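Local structure of protein HTP-2 (Caenorhabditis elegans, 4TZM) at residues L92-A95 with A96-T100; M171-I174 with V175-Q179. The protein uses its HORMA domain to bind a closure-motif peptide of HTP-3, an interaction consistent with building the meiotic chromosome axis. All blocks are in the same frame, centred on the assembly; numbering follows the deposited sequence.

Interaction 1 (L92-A95 with A96-T100); sequences LLRA and AGDAT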
loop_
_atom_site.group_PDB
_atom_site.type_symbol
_atom_site.label_atom_id
_atom_site.label_comp_id
_atom_site.label_asym_id
_atom_site.label_seq_id
_atom_site.Cartn_x
_atom_site.Cartn_y
_atom_site.Cartn_z
ATOM N N LEU A 92 -3.740 -3.015 11.961
ATOM C CA LEU A 92 -3.747 -1.639 11.492
ATOM C C LEU A 92 -3.946 -1.609 9.984
ATOM O O LEU A 92 -4.842 -0.937 9.478
ATOM C CB LEU A 92 -2.442 -0.930 11.850
ATOM C CG LEU A 92 -2.192 -0.599 13.313
ATOM C CD1 LEU A 92 -0.808 0.002 13.460
ATOM C CD2 LEU A 92 -3.251 0.373 13.796
ATOM N N LEU A 93 -3.114 -2.371 9.280
ATOM C CA LEU A 93 -3.122 -2.380 7.826
ATOM C C LEU A 93 -4.411 -2.980 7.282
ATOM O O LEU A 93 -4.897 -2.558 6.236
ATOM C CB LEU A 93 -1.912 -3.148 7.293
ATOM C CG LEU A 93 -0.573 -2.581 7.759
ATOM C CD1 LEU A 93 0.580 -3.428 7.243
ATOM C CD2 LEU A 93 -0.437 -1.132 7.311
ATOM N N ARG A 94 -4.971 -3.951 8.001
ATOM C CA ARG A 94 -6.204 -4.604 7.575
ATOM C C ARG A 94 -7.384 -3.657 7.747
ATOM O O ARG A 94 -8.287 -3.612 6.908
ATOM C CB ARG A 94 -6.440 -5.893 8.363
ATOM C CG ARG A 94 -7.755 -6.591 8.032
ATOM C CD ARG A 94 -7.738 -7.170 6.621
ATOM N NE ARG A 94 -9.033 -7.729 6.236
ATOM C CZ ARG A 94 -9.457 -8.941 6.583
ATOM N NH1 ARG A 94 -8.691 -9.726 7.332
ATOM N NH2 ARG A 94 -10.651 -9.369 6.189
ATOM N N ALA A 95 -7.368 -2.897 8.839
ATOM C CA ALA A 95 -8.418 -1.919 9.102
ATOM C C ALA A 95 -8.455 -0.853 8.015
ATOM O O ALA A 95 -9.525 -0.483 7.541
ATOM C CB ALA A 95 -8.219 -1.272 10.467
ATOM N N ALA A 96 -7.281 -0.359 7.633
ATOM C CA ALA A 96 -7.181 0.667 6.602
ATOM C C ALA A 96 -7.620 0.104 5.255
ATOM O O ALA A 96 -8.334 0.761 4.495
ATOM C CB ALA A 96 -5.767 1.205 6.522
ATOM N N GLY A 97 -7.195 -1.125 4.976
ATOM C CA GLY A 97 -7.629 -1.838 3.791
ATOM C C GLY A 97 -9.128 -2.068 3.730
ATOM O O GLY A 97 -9.727 -1.979 2.658
ATOM N N ASP A 98 -9.746 -2.366 4.870
ATOM C CA ASP A 98 -11.188 -2.612 4.889
ATOM C C ASP A 98 -11.959 -1.357 4.504
ATOM O O ASP A 98 -13.077 -1.434 3.999
ATOM C CB ASP A 98 -11.648 -3.108 6.262
ATOM C CG ASP A 98 -11.362 -4.586 6.477
ATOM O OD1 ASP A 98 -11.294 -5.335 5.480
ATOM O OD2 ASP A 98 -11.208 -5.001 7.644
ATOM N N ALA A 99 -11.348 -0.201 4.733
ATOM C CA ALA A 99 -11.971 1.071 4.399
ATOM C C ALA A 99 -12.027 1.335 2.888
ATOM O O ALA A 99 -12.711 2.260 2.453
ATOM C CB ALA A 99 -11.246 2.206 5.103
ATOM N N THR A 100 -11.324 0.538 2.084
ATOM C CA THR A 100 -11.428 0.710 0.633
ATOM C C THR A 100 -12.705 0.059 0.109
ATOM O O THR A 100 -13.177 0.401 -0.975
ATOM C CB THR A 100 -10.211 0.131 -0.145
ATOM O OG1 THR A 100 -10.168 -1.295 -0.013
ATOM C CG2 THR A 100 -8.906 0.736 0.343
#

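Interaction 2 (M171-I174 with V175-Q179); sequences MVTI and VRSVQ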
loop_
_atom_site.group_PDB
_atom_site.type_symbol
_atom_site.label_atom_id
_atom_site.label_comp_id
_atom_site.label_asym_id
_atom_site.label_seq_id
_atom_site.Cartn_x
_atom_site.Cartn_y
_atom_site.Cartn_z
ATOM N N MET A 171 2.153 -5.474 -9.516
ATOM C CA MET A 171 2.487 -5.820 -8.134
ATOM C C MET A 171 3.940 -6.270 -8.018
ATOM O O MET A 171 4.641 -5.901 -7.074
ATOM C CB MET A 171 1.553 -6.913 -7.615
ATOM C CG MET A 171 1.945 -7.479 -6.259
ATOM S SD MET A 171 2.006 -6.218 -4.972
ATOM C CE MET A 171 0.341 -5.594 -5.038
ATOM N N VAL A 172 4.383 -7.069 -8.982
ATOM C CA VAL A 172 5.772 -7.504 -9.055
ATOM C C VAL A 172 6.710 -6.306 -9.204
ATOM O O VAL A 172 7.759 -6.243 -8.562
ATOM C CB VAL A 172 5.972 -8.493 -10.220
ATOM C CG1 VAL A 172 7.443 -8.597 -10.603
ATOM C CG2 VAL A 172 5.398 -9.857 -9.856
ATOM N N THR A 173 6.314 -5.350 -10.038
ATOM C CA THR A 173 7.089 -4.125 -10.244
ATOM C C THR A 173 7.231 -3.300 -8.963
ATOM O O THR A 173 8.313 -2.799 -8.653
ATOM C CB THR A 173 6.448 -3.245 -11.338
ATOM O OG1 THR A 173 6.652 -3.855 -12.618
ATOM C CG2 THR A 173 7.058 -1.848 -11.342
ATOM N N ILE A 174 6.138 -3.163 -8.219
ATOM C CA ILE A 174 6.137 -2.356 -7.002
ATOM C C ILE A 174 7.094 -2.934 -5.959
ATOM O O ILE A 174 7.923 -2.210 -5.403
ATOM C CB ILE A 174 4.716 -2.235 -6.402
ATOM C CG1 ILE A 174 3.922 -1.162 -7.150
ATOM C CG2 ILE A 174 4.779 -1.892 -4.917
ATOM C CD1 ILE A 174 2.499 -1.000 -6.659
ATOM N N VAL A 175 6.990 -4.240 -5.727
ATOM C CA VAL A 175 7.806 -4.922 -4.727
ATOM C C VAL A 175 9.286 -4.946 -5.109
ATOM O O VAL A 175 10.158 -4.776 -4.254
ATOM C CB VAL A 175 7.301 -6.351 -4.498
ATOM C CG1 VAL A 175 8.152 -7.056 -3.452
ATOM C CG2 VAL A 175 5.839 -6.309 -4.069
ATOM N N ARG A 176 9.568 -5.134 -6.394
ATOM C CA ARG A 176 10.941 -5.051 -6.880
ATOM C C ARG A 176 11.495 -3.645 -6.686
ATOM O O ARG A 176 12.617 -3.475 -6.218
ATOM C CB ARG A 176 11.028 -5.454 -8.355
ATOM C CG ARG A 176 11.230 -6.946 -8.578
ATOM C CD ARG A 176 11.660 -7.243 -10.010
ATOM N NE ARG A 176 12.431 -8.482 -10.098
ATOM C CZ ARG A 176 11.919 -9.664 -10.429
ATOM N NH1 ARG A 176 10.629 -9.777 -10.715
ATOM N NH2 ARG A 176 12.701 -10.734 -10.479
ATOM N N SER A 177 10.703 -2.639 -7.038
ATOM C CA SER A 177 11.139 -1.253 -6.898
ATOM C C SER A 177 11.360 -0.882 -5.433
ATOM O O SER A 177 12.312 -0.180 -5.108
ATOM C CB SER A 177 10.127 -0.302 -7.542
ATOM O OG SER A 177 10.177 -0.389 -8.958
ATOM N N VAL A 178 10.486 -1.360 -4.551
ATOM C CA VAL A 178 10.650 -1.122 -3.122
ATOM C C VAL A 178 11.955 -1.733 -2.620
ATOM O O VAL A 178 12.774 -1.045 -2.005
ATOM C CB VAL A 178 9.464 -1.685 -2.306
ATOM C CG1 VAL A 178 9.827 -1.788 -0.833
ATOM C CG2 VAL A 178 8.239 -0.812 -2.491
ATOM N N GLN A 179 12.155 -3.018 -2.898
ATOM C CA GLN A 179 13.382 -3.696 -2.492
ATOM C C GLN A 179 14.617 -3.032 -3.085
ATOM O O GLN A 179 15.649 -2.946 -2.429
ATOM C CB GLN A 179 13.339 -5.168 -2.896
ATOM C CG GLN A 179 12.271 -5.959 -2.163
ATOM C CD GLN A 179 12.159 -7.383 -2.658
ATOM O OE1 GLN A 179 12.729 -7.739 -3.689
ATOM N NE2 GLN A 179 11.420 -8.209 -1.923
#

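Interaction 1 (L92-A95 with A96-T100)
Asp98 N donates to Arg94 O at 2.8 Å, the shortest hydrogen bond between 92-95 and 96-100. The same two residues meet again through their side chains: Arg94 NE lies 3.4 Å from Asp98 OD1, a weak hydrogen bond within a salt bridge between residues one helical turn apart. OD1 sits at the edge of the guanidinium, near its plane, yet the carboxylate is turned 67° against it, and NH2 of Arg94 stays 4.1 Å from OD1. With CG opposite the backbone N (chi1 177°) and a bend at chi2, the arginine folds forward along the helix toward the aspartate. Replacing Asp98 by alanine would probably leave the Arg94 guanidinium without this carboxylate and freer to swing.

These turns belong to helix 84-102 of the HORMA domain. Leu93 packs on Ile46 and Phe50 of helix 35-56, Ala96 and Ala99 face Ile108 and Leu105 of strand 105-113, and Leu92 touches a polar side chain of the bound peptide. Ala96 N to Leu92 O (3.1 Å) and Gly97 N to Leu93 O (3.0 Å) continue the backbone ladder, while Ala99 N to Ala95 O is weak. Farther on, Gly97 O receives both Thr100 N and Thr100 OG1, the hydroxyl at 2.8 Å in the carbonyl plane; OG1 is also hydrogen-bonded to Ser39 OG.

Interaction 2 (M171-I174 with V175-Q179)
Ile174, Val175 and Val172 carry most of this helical contact, each meeting the residue one turn away along helix 164-185. Ile174 reaches forward to Val178: its CG2 methyl, set opposite the backbone N by the first torsion, comes 4.4 Å from Val178 CG2, a loose apolar approach; in the backbone of the same pair Val178 N bonds to Ile174 O at 2.8 Å. Val178 CG2 in turn rests 3.2 Å from that same Ile174 O. Val175 looks back at Met171. Its CG2 lies 3.9 Å from Met171 SD, the two side chains passing at a slant, and the sulfur is carried there by a methionine chain bent at both chi2 and chi3. Val175 N closes the turn on Met171 O.

Val172 runs alongside Arg176, both pointing the same way, so that an extended arginine chain brings NH1 to 3.4 Å from Val172 CG1. The methyl stands at the edge of the guanidinium, in its plane, not over a face. Beside these, Ser177 grips Thr173 O twice: N at 2.9 Å and OG at 3.1 Å arrive from opposite faces of the carbonyl plane. Thr173 OG1 does the same kind of work a turn earlier, on Asp169 O.

The helix is two-sided within the HORMA domain. Met171 and Ile174 press on helix 35-56, at Phe41, Ala45 and Val49, and Ile174 and Val178 meet Ile232 of strand 228-235, whereas Thr173 and Arg176 are exposed. Polar groups of the outer side are thus partly spent on the helix's own carbonyls, while methyls and a thioether form the side facing the domain interior through dispersion contacts with little directional demand.

How the interactions relate
From the N terminus the chain first forms helix 35-56, then strands 65-69 and 75-79, before helix 84-102 holds interaction 1. Strands 105-113 and 123-133 of the large antiparallel sheet follow, and helix 164-185 then holds interaction 2. Each contact lies within a single helix and closes no loop beyond the helical turn, so the two stand in series, neither nesting nor crossing. The centres of interactions 1 and 2 are about 21 Å apart, on opposite sides of the chain's centre, and their nearest atoms about 12 Å apart. Helix 35-56 is their common neighbour: residues 92-100 join it to strand 105-113, whereas residues 171-179 join it to strand 228-235.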